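Local coordinates for KaiC-like domain-containing protein (Pyrococcus horikoshii, PDB 2EKD) that is of unknown function but probably has a KaiC-like, P-loop NTPase-type alpha/beta fold, at residues 41-52 and 113-124; 181-189 and 197-205. All coordinates share one frame; numbering follows the deposited sequence.

Contact 1: 41-52 and 113-124; sequences LPIVVDDILDTY and PVINPVLGLHKL
The carboxamide of Asn116 faces the carboxylate of Asp46 almost perpendicularly, their planes 87° apart, at the middle of two parallel neighbouring strands. Pro117 has no N-H to give to Val44 O, and Asn116 ND2 supplies the missing donor at 2.7 Å, meeting the carbonyl from above its plane; CG anti to the backbone N (chi1 -175°) swings the amide there. ND2 also makes a weak bond to Asp46 OD2, so one amide nitrogen joins a backbone and a side-chain acceptor. On either side backbone bonds join the strands, as in Val44 N to Ile115 O and Leu119 N to Asp46 O. At the end of strand 44-48, Ile48 lays CG2 against Leu124 CG of helix 121-127 (3.8 Å), the side chains crossing at about a right angle. Thr51 OG1 donates to Ile48 O (2.7 Å) and accepts from Lys123 NZ (3.0 Å), which also forms a salt bridge with Glu54. A valine in place of Thr51 would probably leave the Lys123 ammonium without this acceptor and the turn from Ile48 without its side-chain tie. Leu119 CD1 approaches the Tyr52 ring obliquely, while Val45 CG1 lies over the centre of one ring face. Strands 73-77 and 149-156 flank this interior parallel pair, each strand running on into a helix as in P-loop-type alpha/beta folds, and Leu32 of helix 29-37 covers Pro117, Leu119 and Tyr52.

Contact 2: 181-189 and 197-205; sequences ITDSGIIIK and AGKIVSPLL
Gly198 begins the pairing with segment 181-189, its N donating to Ile188 O at 2.8 Å just after Ala197, whose CA lies near Ile188 CG2. Lys199 contributes its backbone: its carbonyl O accepts from Ile188 N (2.9 Å), and Ile188 CB rests close to the same oxygen, while the lysine side chain leads away. Ile200 and Ile187 form the non-hydrogen-bonded antiparallel pair. Their side chains lie side by side and point the same way, CG1 of Ile187 touching CG1 of Ile200 at 3.6 Å; in both, CG1 is anti to the carbonyl carbon, which sets the two chains along each other. Val201 follows in a hydrogen-bonded pair with Ile186, its O taking Ile186 N at 2.8 Å and its N reaching Ile186 O at 2.9 Å. Ser202 passes alongside Gly185, where any CB would run into Val201 O and Ser202 OG. Pro203 then turns its ring to Ile186, Ile186 CD1 meeting Pro203 CG at 3.6 Å as the side chains cross at about a right angle. The result is a beta hairpin at one margin of the chain's sheet: strand 177-182 lies on the other side of 185-190, with Leu179 against Ile186 and Ile188, and helix 29-37 packs Leu31 on Ile186 and Tyr34 on Pro203.

From the N terminus, contact 1 comes first: strand 44-48 leaves for helices 51-61 and 67-70, strands 73-77 and 85-90 and helix 99-105 before the chain returns as 114-119, closing a loop of 60 residues. Contact 2 opens only after that loop has closed, and its own excursion is just seven residues long, so the two lie in series and neither nest nor cross. Their centres are 21 Å apart and their nearest atoms about 10 Å. One sheet nevertheless unites them: contact 1 joins parallel strands in its interior, contact 2 adds the antiparallel margin, and strands 149-156, 17-22 and 177-182 lie between, with helix 29-37 touching both.

Contact 1: 41-52 and 113-124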
ATOM      1  N   LEU F  41     -13.357 -29.399  33.827  1.00 33.14           N
ATOM      2  CA  LEU F  41     -11.936 -29.213  34.126  1.00 31.27           C
ATOM      3  C   LEU F  41     -11.674 -27.836  34.731  1.00 29.91           C
ATOM      4  O   LEU F  41     -12.420 -26.887  34.529  1.00 28.98           O
ATOM      5  CB  LEU F  41     -11.158 -29.323  32.811  1.00 32.59           C
ATOM      6  CG  LEU F  41     -11.266 -30.696  32.156  1.00 34.52           C
ATOM      7  CD1 LEU F  41     -10.581 -30.733  30.788  1.00 35.36           C
ATOM      8  CD2 LEU F  41     -10.614 -31.798  32.990  1.00 33.57           C
ATOM      9  N   PRO F  42     -10.577 -27.726  35.494  1.00 28.12           N
ATOM     10  CA  PRO F  42     -10.206 -26.449  36.113  1.00 27.38           C
ATOM     11  C   PRO F  42      -9.881 -25.405  35.038  1.00 26.17           C
ATOM     12  O   PRO F  42      -9.176 -25.703  34.071  1.00 24.23           O
ATOM     13  CB  PRO F  42      -8.972 -26.814  36.944  1.00 26.62           C
ATOM     14  CG  PRO F  42      -9.213 -28.260  37.292  1.00 29.10           C
ATOM     15  CD  PRO F  42      -9.721 -28.820  35.987  1.00 27.68           C
ATOM     16  N   ILE F  43     -10.396 -24.190  35.217  1.00 25.07           N
ATOM     17  CA  ILE F  43     -10.163 -23.094  34.279  1.00 23.81           C
ATOM     18  C   ILE F  43      -9.108 -22.114  34.797  1.00 24.70           C
ATOM     19  O   ILE F  43      -9.181 -21.663  35.934  1.00 25.87           O
ATOM     20  CB  ILE F  43     -11.447 -22.267  34.038  1.00 22.37           C
ATOM     21  CG1 ILE F  43     -12.538 -23.127  33.386  1.00 21.84           C
ATOM     22  CG2 ILE F  43     -11.118 -21.048  33.176  1.00 22.47           C
ATOM     23  CD1 ILE F  43     -12.252 -23.520  31.955  1.00 18.85           C
ATOM     24  N   VAL F  44      -8.132 -21.787  33.957  1.00 24.43           N
ATOM     25  CA  VAL F  44      -7.106 -20.817  34.315  1.00 22.94           C
ATOM     26  C   VAL F  44      -6.973 -19.838  33.151  1.00 22.80           C
ATOM     27  O   VAL F  44      -6.662 -20.226  32.020  1.00 22.05           O
ATOM     28  CB  VAL F  44      -5.740 -21.469  34.583  1.00 23.85           C
ATOM     29  CG1 VAL F  44      -4.696 -20.390  34.854  1.00 23.38           C
ATOM     30  CG2 VAL F  44      -5.836 -22.395  35.781  1.00 25.83           C
ATOM     31  N   VAL F  45      -7.219 -18.567  33.438  1.00 21.24           N
ATOM     32  CA  VAL F  45      -7.151 -17.523  32.430  1.00 19.78           C
ATOM     33  C   VAL F  45      -5.856 -16.706  32.502  1.00 21.92           C
ATOM     34  O   VAL F  45      -5.439 -16.271  33.576  1.00 22.19           O
ATOM     35  CB  VAL F  45      -8.347 -16.545  32.584  1.00 19.18           C
ATOM     36  CG1 VAL F  45      -8.238 -15.413  31.570  1.00 18.59           C
ATOM     37  CG2 VAL F  45      -9.667 -17.293  32.421  1.00 14.59           C
ATOM     38  N   ASP F  46      -5.210 -16.526  31.357  1.00 22.04           N
ATOM     39  CA  ASP F  46      -4.012 -15.699  31.294  1.00 23.16           C
ATOM     40  C   ASP F  46      -4.547 -14.366  30.771  1.00 22.36           C
ATOM     41  O   ASP F  46      -4.920 -14.241  29.602  1.00 22.59           O
ATOM     42  CB  ASP F  46      -2.975 -16.290  30.337  1.00 23.59           C
ATOM     43  CG  ASP F  46      -2.337 -17.550  30.885  1.00 28.01           C
ATOM     44  OD1 ASP F  46      -2.115 -17.612  32.112  1.00 32.56           O
ATOM     45  OD2 ASP F  46      -2.042 -18.474  30.099  1.00 29.16           O
ATOM     46  N   ASP F  47      -4.611 -13.388  31.664  1.00 21.28           N
ATOM     47  CA  ASP F  47      -5.149 -12.075  31.345  1.00 20.88           C
ATOM     48  C   ASP F  47      -4.078 -11.054  30.969  1.00 19.57           C
ATOM     49  O   ASP F  47      -3.369 -10.519  31.828  1.00 17.75           O
ATOM     50  CB  ASP F  47      -5.979 -11.596  32.537  1.00 22.09           C
ATOM     51  CG  ASP F  47      -6.565 -10.223  32.335  1.00 24.17           C
ATOM     52  OD1 ASP F  47      -6.607  -9.742  31.182  1.00 25.66           O
ATOM     53  OD2 ASP F  47      -7.001  -9.632  33.344  1.00 26.84           O
ATOM     54  N   ILE F  48      -3.960 -10.795  29.671  1.00 18.68           N
ATOM     55  CA  ILE F  48      -2.978  -9.840  29.179  1.00 19.44           C
ATOM     56  C   ILE F  48      -3.588  -8.450  29.050  1.00 18.58           C
ATOM     57  O   ILE F  48      -4.615  -8.263  28.393  1.00 18.33           O
ATOM     58  CB  ILE F  48      -2.418 -10.256  27.798  1.00 18.47           C
ATOM     59  CG1 ILE F  48      -1.803 -11.657  27.878  1.00 20.31           C
ATOM     60  CG2 ILE F  48      -1.370  -9.257  27.347  1.00 17.30           C
ATOM     61  CD1 ILE F  48      -1.481 -12.274  26.515  1.00 17.31           C
ATOM     62  N   LEU F  49      -2.942  -7.485  29.697  1.00 19.70           N
ATOM     63  CA  LEU F  49      -3.363  -6.089  29.665  1.00 18.00           C
ATOM     64  C   LEU F  49      -4.848  -5.834  29.905  1.00 18.57           C
ATOM     65  O   LEU F  49      -5.503  -5.142  29.129  1.00 18.99           O
ATOM     66  CB  LEU F  49      -2.923  -5.467  28.337  1.00 17.76           C
ATOM     67  CG  LEU F  49      -1.398  -5.329  28.236  1.00 20.49           C
ATOM     68  CD1 LEU F  49      -0.966  -5.025  26.806  1.00 19.03           C
ATOM     69  CD2 LEU F  49      -0.940  -4.228  29.201  1.00 18.86           C
ATOM     70  N   ASP F  50      -5.366  -6.392  30.995  1.00 18.76           N
ATOM     71  CA  ASP F  50      -6.767  -6.219  31.386  1.00 20.28           C
ATOM     72  C   ASP F  50      -7.834  -6.585  30.353  1.00 20.74           C
ATOM     73  O   ASP F  50      -8.943  -6.043  30.388  1.00 20.11           O
ATOM     74  CB  ASP F  50      -7.017  -4.777  31.848  1.00 23.84           C
ATOM     75  CG  ASP F  50      -6.182  -4.396  33.061  1.00 27.00           C
ATOM     76  OD1 ASP F  50      -5.956  -5.263  33.936  1.00 26.80           O
ATOM     77  OD2 ASP F  50      -5.763  -3.221  33.143  1.00 29.44           O
ATOM     78  N   THR F  51      -7.519  -7.506  29.447  1.00 18.56           N
ATOM     79  CA  THR F  51      -8.494  -7.912  28.446  1.00 18.68           C
ATOM     80  C   THR F  51      -9.636  -8.708  29.090  1.00 18.24           C
ATOM     81  O   THR F  51     -10.776  -8.652  28.630  1.00 18.59           O
ATOM     82  CB  THR F  51      -7.823  -8.750  27.333  1.00 20.81           C
ATOM     83  OG1 THR F  51      -6.757  -7.985  26.753  1.00 22.35           O
ATOM     84  CG2 THR F  51      -8.832  -9.118  26.244  1.00 16.49           C
ATOM     85  N   TYR F  52      -9.335  -9.434  30.166  1.00 18.58           N
ATOM     86  CA  TYR F  52     -10.361 -10.218  30.847  1.00 18.75           C
ATOM     87  C   TYR F  52     -11.432  -9.277  31.396  1.00 18.80           C
ATOM     88  O   TYR F  52     -12.630  -9.543  31.278  1.00 18.68           O
ATOM     89  CB  TYR F  52      -9.733 -11.053  31.967  1.00 19.07           C
ATOM     90  CG  TYR F  52     -10.658 -12.100  32.555  1.00 21.50           C
ATOM     91  CD1 TYR F  52     -11.565 -12.789  31.750  1.00 18.88           C
ATOM     92  CD2 TYR F  52     -10.582 -12.445  33.909  1.00 21.47           C
ATOM     93  CE1 TYR F  52     -12.367 -13.802  32.272  1.00 22.28           C
ATOM     94  CE2 TYR F  52     -11.383 -13.458  34.444  1.00 22.40           C
ATOM     95  CZ  TYR F  52     -12.269 -14.135  33.617  1.00 23.98           C
ATOM     96  OH  TYR F  52     -13.030 -15.164  34.121  1.00 24.84           O
ATOM     97  N   PRO F 113      -5.416 -31.956  33.602  1.00 43.44           N
ATOM     98  CA  PRO F 113      -5.180 -30.791  32.742  1.00 39.11           C
ATOM     99  C   PRO F 113      -6.167 -29.656  33.008  1.00 34.91           C
ATOM    100  O   PRO F 113      -7.237 -29.869  33.582  1.00 33.85           O
ATOM    101  CB  PRO F 113      -5.364 -31.367  31.350  1.00 39.41           C
ATOM    102  CG  PRO F 113      -6.526 -32.282  31.563  1.00 40.34           C
ATOM    103  CD  PRO F 113      -6.158 -32.995  32.861  1.00 41.62           C
ATOM    104  N   VAL F 114      -5.810 -28.451  32.579  1.00 30.74           N
ATOM    105  CA  VAL F 114      -6.682 -27.297  32.764  1.00 27.56           C
ATOM    106  C   VAL F 114      -7.010 -26.655  31.418  1.00 25.01           C
ATOM    107  O   VAL F 114      -6.227 -26.751  30.473  1.00 24.66           O
ATOM    108  CB  VAL F 114      -6.024 -26.207  33.670  1.00 27.44           C
ATOM    109  CG1 VAL F 114      -5.575 -26.813  34.997  1.00 27.22           C
ATOM    110  CG2 VAL F 114      -4.846 -25.581  32.963  1.00 24.93           C
ATOM    111  N   ILE F 115      -8.178 -26.029  31.327  1.00 23.88           N
ATOM    112  CA  ILE F 115      -8.565 -25.325  30.109  1.00 23.25           C
ATOM    113  C   ILE F 115      -7.939 -23.958  30.353  1.00 23.42           C
ATOM    114  O   ILE F 115      -8.195 -23.325  31.381  1.00 22.37           O
ATOM    115  CB  ILE F 115     -10.099 -25.225  29.970  1.00 22.99           C
ATOM    116  CG1 ILE F 115     -10.694 -26.635  29.844  1.00 23.85           C
ATOM    117  CG2 ILE F 115     -10.465 -24.388  28.747  1.00 21.08           C
ATOM    118  CD1 ILE F 115     -10.077 -27.474  28.737  1.00 23.40           C
ATOM    119  N   ASN F 116      -7.109 -23.519  29.413  1.00 22.60           N
ATOM    120  CA  ASN F 116      -6.358 -22.276  29.559  1.00 20.66           C
ATOM    121  C   ASN F 116      -6.649 -21.182  28.528  1.00 19.91           C
ATOM    122  O   ASN F 116      -5.978 -21.094  27.501  1.00 21.10           O
ATOM    123  CB  ASN F 116      -4.862 -22.632  29.534  1.00 20.00           C
ATOM    124  CG  ASN F 116      -3.958 -21.443  29.786  1.00 23.94           C
ATOM    125  OD1 ASN F 116      -2.772 -21.487  29.458  1.00 25.01           O
ATOM    126  ND2 ASN F 116      -4.501 -20.381  30.383  1.00 24.93           N
ATOM    127  N   PRO F 117      -7.662 -20.342  28.781  1.00 18.74           N
ATOM    128  CA  PRO F 117      -7.965 -19.274  27.826  1.00 18.60           C
ATOM    129  C   PRO F 117      -6.956 -18.146  28.008  1.00 17.87           C
ATOM    130  O   PRO F 117      -6.757 -17.666  29.121  1.00 16.16           O
ATOM    131  CB  PRO F 117      -9.374 -18.830  28.228  1.00 18.94           C
ATOM    132  CG  PRO F 117      -9.949 -20.064  28.904  1.00 20.94           C
ATOM    133  CD  PRO F 117      -8.779 -20.527  29.723  1.00 19.92           C
ATOM    134  N   VAL F 118      -6.311 -17.742  26.920  1.00 17.95           N
ATOM    135  CA  VAL F 118      -5.336 -16.652  26.948  1.00 16.07           C
ATOM    136  C   VAL F 118      -5.971 -15.491  26.191  1.00 16.65           C
ATOM    137  O   VAL F 118      -6.286 -15.616  25.006  1.00 16.80           O
ATOM    138  CB  VAL F 118      -4.023 -17.053  26.254  1.00 15.79           C
ATOM    139  CG1 VAL F 118      -3.029 -15.902  26.311  1.00 13.72           C
ATOM    140  CG2 VAL F 118      -3.436 -18.290  26.927  1.00 16.89           C
ATOM    141  N   LEU F 119      -6.154 -14.364  26.872  1.00 16.73           N
ATOM    142  CA  LEU F 119      -6.792 -13.206  26.265  1.00 15.75           C
ATOM    143  C   LEU F 119      -5.881 -11.989  26.100  1.00 17.68           C
ATOM    144  O   LEU F 119      -5.021 -11.714  26.943  1.00 17.74           O
ATOM    145  CB  LEU F 119      -8.014 -12.806  27.101  1.00 16.19           C
ATOM    146  CG  LEU F 119      -8.966 -13.915  27.581  1.00 16.89           C
ATOM    147  CD1 LEU F 119     -10.045 -13.306  28.476  1.00 17.55           C
ATOM    148  CD2 LEU F 119      -9.598 -14.625  26.392  1.00 13.78           C
ATOM    149  N   GLY F 120      -6.078 -11.272  24.995  1.00 16.82           N
ATOM    150  CA  GLY F 120      -5.322 -10.064  24.727  1.00 16.30           C
ATOM    151  C   GLY F 120      -3.984 -10.129  24.018  1.00 17.65           C
ATOM    152  O   GLY F 120      -3.268  -9.122  24.001  1.00 16.93           O
ATOM    153  N   LEU F 121      -3.632 -11.266  23.421  1.00 16.46           N
ATOM    154  CA  LEU F 121      -2.337 -11.378  22.738  1.00 16.69           C
ATOM    155  C   LEU F 121      -2.110 -10.338  21.629  1.00 16.97           C
ATOM    156  O   LEU F 121      -0.987  -9.838  21.459  1.00 14.40           O
ATOM    157  CB  LEU F 121      -2.154 -12.771  22.137  1.00 17.52           C
ATOM    158  CG  LEU F 121      -0.711 -13.059  21.698  1.00 19.99           C
ATOM    159  CD1 LEU F 121       0.129 -13.282  22.944  1.00 18.40           C
ATOM    160  CD2 LEU F 121      -0.640 -14.282  20.793  1.00 17.30           C
ATOM    161  N   HIS F 122      -3.158 -10.031  20.867  1.00 15.26           N
ATOM    162  CA  HIS F 122      -3.040  -9.053  19.783  1.00 16.36           C
ATOM    163  C   HIS F 122      -2.547  -7.685  20.273  1.00 17.44           C
ATOM    164  O   HIS F 122      -1.941  -6.931  19.509  1.00 17.64           O
ATOM    165  CB  HIS F 122      -4.374  -8.881  19.056  1.00 14.20           C
ATOM    166  CG  HIS F 122      -5.525  -8.579  19.963  1.00 14.33           C
ATOM    167  ND1 HIS F 122      -6.265  -9.565  20.582  1.00 13.44           N
ATOM    168  CD2 HIS F 122      -6.046  -7.400  20.382  1.00 12.51           C
ATOM    169  CE1 HIS F 122      -7.190  -9.007  21.340  1.00 12.91           C
ATOM    170  NE2 HIS F 122      -7.078  -7.695  21.237  1.00 13.65           N
ATOM    171  N   LYS F 123      -2.795  -7.369  21.543  1.00 18.03           N
ATOM    172  CA  LYS F 123      -2.346  -6.090  22.096  1.00 20.34           C
ATOM    173  C   LYS F 123      -0.820  -6.040  22.180  1.00 20.16           C
ATOM    174  O   LYS F 123      -0.209  -5.025  21.835  1.00 20.54           O
ATOM    175  CB  LYS F 123      -2.955  -5.855  23.486  1.00 19.26           C
ATOM    176  CG  LYS F 123      -4.453  -5.597  23.463  1.00 20.37           C
ATOM    177  CD  LYS F 123      -5.027  -5.497  24.869  1.00 23.37           C
ATOM    178  CE  LYS F 123      -6.545  -5.308  24.831  1.00 25.41           C
ATOM    179  NZ  LYS F 123      -7.134  -5.096  26.191  1.00 26.04           N
ATOM    180  N   LEU F 124      -0.210  -7.130  22.635  1.00 19.30           N
ATOM    181  CA  LEU F 124       1.249  -7.195  22.746  1.00 21.03           C
ATOM    182  C   LEU F 124       1.884  -7.022  21.379  1.00 21.24           C
ATOM    183  O   LEU F 124       2.955  -6.423  21.240  1.00 21.64           O
ATOM    184  CB  LEU F 124       1.693  -8.543  23.308  1.00 20.41           C
ATOM    185  CG  LEU F 124       1.330  -8.869  24.751  1.00 24.90           C
ATOM    186  CD1 LEU F 124       1.888 -10.261  25.110  1.00 21.77           C
ATOM    187  CD2 LEU F 124       1.908  -7.793  25.667  1.00 23.90           C
TER

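Contact 2: 181-189 and 197-205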
ATOM      1  N   ILE F 181     -14.173 -17.493  14.326  1.00 19.74           N
ATOM      2  CA  ILE F 181     -15.559 -17.184  14.616  1.00 22.49           C
ATOM      3  C   ILE F 181     -16.195 -16.357  13.507  1.00 23.11           C
ATOM      4  O   ILE F 181     -15.662 -15.317  13.117  1.00 22.88           O
ATOM      5  CB  ILE F 181     -15.703 -16.393  15.931  1.00 23.45           C
ATOM      6  CG1 ILE F 181     -15.131 -17.202  17.099  1.00 22.46           C
ATOM      7  CG2 ILE F 181     -17.174 -16.072  16.172  1.00 23.83           C
ATOM      8  CD1 ILE F 181     -15.234 -16.503  18.442  1.00 24.78           C
ATOM      9  N   THR F 182     -17.330 -16.829  12.996  1.00 23.67           N
ATOM     10  CA  THR F 182     -18.066 -16.111  11.952  1.00 24.10           C
ATOM     11  C   THR F 182     -19.530 -16.104  12.360  1.00 24.27           C
ATOM     12  O   THR F 182     -19.901 -16.751  13.333  1.00 23.56           O
ATOM     13  CB  THR F 182     -17.959 -16.788  10.567  1.00 24.88           C
ATOM     14  OG1 THR F 182     -18.646 -18.046  10.591  1.00 24.47           O
ATOM     15  CG2 THR F 182     -16.501 -17.005  10.190  1.00 25.12           C
ATOM     16  N   ASP F 183     -20.356 -15.378  11.613  1.00 28.17           N
ATOM     17  CA  ASP F 183     -21.784 -15.291  11.914  1.00 31.34           C
ATOM     18  C   ASP F 183     -22.535 -16.610  11.790  1.00 30.32           C
ATOM     19  O   ASP F 183     -23.494 -16.843  12.518  1.00 29.83           O
ATOM     20  CB  ASP F 183     -22.459 -14.251  11.015  1.00 36.98           C
ATOM     21  CG  ASP F 183     -22.108 -12.829  11.407  1.00 42.88           C
ATOM     22  OD1 ASP F 183     -22.195 -12.511  12.617  1.00 46.42           O
ATOM     23  OD2 ASP F 183     -21.753 -12.032  10.509  1.00 45.19           O
ATOM     24  N   SER F 184     -22.108 -17.472  10.874  1.00 30.40           N
ATOM     25  CA  SER F 184     -22.785 -18.751  10.688  1.00 30.06           C
ATOM     26  C   SER F 184     -22.205 -19.843  11.580  1.00 28.56           C
ATOM     27  O   SER F 184     -22.688 -20.975  11.586  1.00 27.58           O
ATOM     28  CB  SER F 184     -22.710 -19.176   9.220  1.00 31.24           C
ATOM     29  OG  SER F 184     -21.365 -19.285   8.787  1.00 36.38           O
ATOM     30  N   GLY F 185     -21.170 -19.500  12.340  1.00 26.97           N
ATOM     31  CA  GLY F 185     -20.565 -20.482  13.222  1.00 25.02           C
ATOM     32  C   GLY F 185     -19.052 -20.405  13.297  1.00 24.50           C
ATOM     33  O   GLY F 185     -18.424 -19.487  12.765  1.00 22.62           O
ATOM     34  N   ILE F 186     -18.461 -21.391  13.959  1.00 23.57           N
ATOM     35  CA  ILE F 186     -17.018 -21.437  14.126  1.00 22.09           C
ATOM     36  C   ILE F 186     -16.368 -22.330  13.076  1.00 22.83           C
ATOM     37  O   ILE F 186     -16.673 -23.521  12.980  1.00 22.53           O
ATOM     38  CB  ILE F 186     -16.662 -21.952  15.538  1.00 21.04           C
ATOM     39  CG1 ILE F 186     -17.334 -21.062  16.591  1.00 17.97           C
ATOM     40  CG2 ILE F 186     -15.161 -21.959  15.732  1.00 18.36           C
ATOM     41  CD1 ILE F 186     -17.267 -21.622  17.981  1.00 19.80           C
ATOM     42  N   ILE F 187     -15.476 -21.749  12.279  1.00 21.82           N
ATOM     43  CA  ILE F 187     -14.795 -22.520  11.252  1.00 22.58           C
ATOM     44  C   ILE F 187     -13.510 -23.101  11.815  1.00 22.44           C
ATOM     45  O   ILE F 187     -12.748 -22.410  12.492  1.00 20.88           O
ATOM     46  CB  ILE F 187     -14.408 -21.663  10.036  1.00 23.15           C
ATOM     47  CG1 ILE F 187     -15.654 -21.048   9.404  1.00 25.25           C
ATOM     48  CG2 ILE F 187     -13.665 -22.527   9.014  1.00 22.55           C
ATOM     49  CD1 ILE F 187     -15.343 -20.149   8.210  1.00 25.40           C
ATOM     50  N   ILE F 188     -13.285 -24.380  11.543  1.00 21.75           N
ATOM     51  CA  ILE F 188     -12.076 -25.053  11.988  1.00 21.10           C
ATOM     52  C   ILE F 188     -11.108 -24.995  10.816  1.00 21.21           C
ATOM     53  O   ILE F 188     -11.094 -25.886   9.974  1.00 22.18           O
ATOM     54  CB  ILE F 188     -12.363 -26.514  12.354  1.00 21.61           C
ATOM     55  CG1 ILE F 188     -13.391 -26.549  13.496  1.00 23.15           C
ATOM     56  CG2 ILE F 188     -11.068 -27.220  12.757  1.00 23.25           C
ATOM     57  CD1 ILE F 188     -13.860 -27.924  13.892  1.00 22.51           C
ATOM     58  N   LYS F 189     -10.321 -23.924  10.760  1.00 20.12           N
ATOM     59  CA  LYS F 189      -9.348 -23.725   9.690  1.00 20.94           C
ATOM     60  C   LYS F 189      -8.203 -24.730   9.723  1.00 18.88           C
ATOM     61  O   LYS F 189      -7.624 -25.048   8.689  1.00 18.30           O
ATOM     62  CB  LYS F 189      -8.753 -22.311   9.761  1.00 21.01           C
ATOM     63  CG  LYS F 189      -9.687 -21.201   9.325  1.00 26.62           C
ATOM     64  CD  LYS F 189      -9.114 -19.821   9.664  1.00 27.31           C
ATOM     65  CE  LYS F 189      -7.760 -19.588   9.012  1.00 29.83           C
ATOM     66  NZ  LYS F 189      -7.209 -18.233   9.311  1.00 30.19           N
ATOM     67  N   ALA F 197     -11.187 -31.001  10.273  1.00 33.43           N
ATOM     68  CA  ALA F 197     -10.612 -29.874   9.540  1.00 31.66           C
ATOM     69  C   ALA F 197     -11.517 -29.377   8.423  1.00 31.75           C
ATOM     70  O   ALA F 197     -12.029 -30.167   7.629  1.00 34.51           O
ATOM     71  CB  ALA F 197      -9.262 -30.258   8.971  1.00 30.77           C
ATOM     72  N   GLY F 198     -11.709 -28.062   8.368  1.00 30.19           N
ATOM     73  CA  GLY F 198     -12.543 -27.469   7.341  1.00 26.94           C
ATOM     74  C   GLY F 198     -14.019 -27.453   7.686  1.00 26.10           C
ATOM     75  O   GLY F 198     -14.820 -26.826   6.993  1.00 27.73           O
ATOM     76  N   LYS F 199     -14.390 -28.144   8.756  1.00 25.24           N
ATOM     77  CA  LYS F 199     -15.786 -28.189   9.170  1.00 23.15           C
ATOM     78  C   LYS F 199     -16.150 -26.965  10.001  1.00 24.40           C
ATOM     79  O   LYS F 199     -15.288 -26.318  10.604  1.00 20.99           O
ATOM     80  CB  LYS F 199     -16.064 -29.446   9.998  1.00 24.06           C
ATOM     81  CG  LYS F 199     -15.742 -30.753   9.293  1.00 26.69           C
ATOM     82  CD  LYS F 199     -16.472 -30.863   7.966  1.00 30.25           C
ATOM     83  CE  LYS F 199     -16.239 -32.227   7.331  1.00 32.61           C
ATOM     84  NZ  LYS F 199     -16.768 -33.316   8.205  1.00 33.90           N
ATOM     85  N   ILE F 200     -17.440 -26.660  10.027  1.00 24.69           N
ATOM     86  CA  ILE F 200     -17.948 -25.533  10.786  1.00 24.45           C
ATOM     87  C   ILE F 200     -18.874 -26.093  11.846  1.00 23.84           C
ATOM     88  O   ILE F 200     -19.692 -26.967  11.560  1.00 23.10           O
ATOM     89  CB  ILE F 200     -18.734 -24.565   9.881  1.00 25.70           C
ATOM     90  CG1 ILE F 200     -17.784 -23.942   8.854  1.00 25.75           C
ATOM     91  CG2 ILE F 200     -19.432 -23.501  10.724  1.00 24.08           C
ATOM     92  CD1 ILE F 200     -18.459 -23.007   7.872  1.00 25.39           C
ATOM     93  N   VAL F 201     -18.729 -25.610  13.076  1.00 22.51           N
ATOM     94  CA  VAL F 201     -19.577 -26.066  14.166  1.00 21.50           C
ATOM     95  C   VAL F 201     -20.249 -24.873  14.829  1.00 22.07           C
ATOM     96  O   VAL F 201     -19.819 -23.731  14.654  1.00 21.97           O
ATOM     97  CB  VAL F 201     -18.765 -26.867  15.229  1.00 22.25           C
ATOM     98  CG1 VAL F 201     -18.318 -28.215  14.641  1.00 22.70           C
ATOM     99  CG2 VAL F 201     -17.549 -26.068  15.679  1.00 21.49           C
ATOM    100  N   SER F 202     -21.327 -25.139  15.562  1.00 23.14           N
ATOM    101  CA  SER F 202     -22.057 -24.097  16.286  1.00 22.87           C
ATOM    102  C   SER F 202     -22.310 -24.593  17.711  1.00 24.26           C
ATOM    103  O   SER F 202     -23.439 -24.855  18.103  1.00 22.42           O
ATOM    104  CB  SER F 202     -23.383 -23.790  15.592  1.00 22.06           C
ATOM    105  OG  SER F 202     -23.174 -23.084  14.380  1.00 20.65           O
ATOM    106  N   PRO F 203     -21.243 -24.719  18.508  1.00 27.48           N
ATOM    107  CA  PRO F 203     -21.344 -25.193  19.891  1.00 30.04           C
ATOM    108  C   PRO F 203     -22.255 -24.400  20.828  1.00 33.64           C
ATOM    109  O   PRO F 203     -22.755 -24.951  21.807  1.00 34.19           O
ATOM    110  CB  PRO F 203     -19.888 -25.202  20.355  1.00 29.23           C
ATOM    111  CG  PRO F 203     -19.278 -24.086  19.568  1.00 30.34           C
ATOM    112  CD  PRO F 203     -19.863 -24.311  18.193  1.00 27.93           C
ATOM    113  N   LEU F 204     -22.483 -23.122  20.535  1.00 37.03           N
ATOM    114  CA  LEU F 204     -23.333 -22.301  21.394  1.00 42.16           C
ATOM    115  C   LEU F 204     -24.827 -22.580  21.229  1.00 45.90           C
ATOM    116  O   LEU F 204     -25.668 -21.824  21.727  1.00 46.82           O
ATOM    117  CB  LEU F 204     -23.060 -20.812  21.151  1.00 42.76           C
ATOM    118  CG  LEU F 204     -21.629 -20.335  21.415  1.00 44.88           C
ATOM    119  CD1 LEU F 204     -21.538 -18.834  21.199  1.00 46.18           C
ATOM    120  CD2 LEU F 204     -21.231 -20.682  22.831  1.00 44.55           C
ATOM    121  N   LEU F 205     -25.161 -23.660  20.531  1.00 48.84           N
ATOM    122  CA  LEU F 205     -26.561 -24.023  20.333  1.00 52.84           C
ATOM    123  C   LEU F 205     -26.994 -25.111  21.314  1.00 54.90           C
ATOM    124  O   LEU F 205     -26.400 -26.189  21.362  1.00 54.93           O
ATOM    125  CB  LEU F 205     -26.792 -24.496  18.897  1.00 51.77           C
ATOM    126  CG  LEU F 205     -26.649 -23.411  17.831  1.00 52.49           C
ATOM    127  CD1 LEU F 205     -26.911 -24.008  16.457  1.00 52.88           C
ATOM    128  CD2 LEU F 205     -27.626 -22.281  18.124  1.00 52.59           C
TER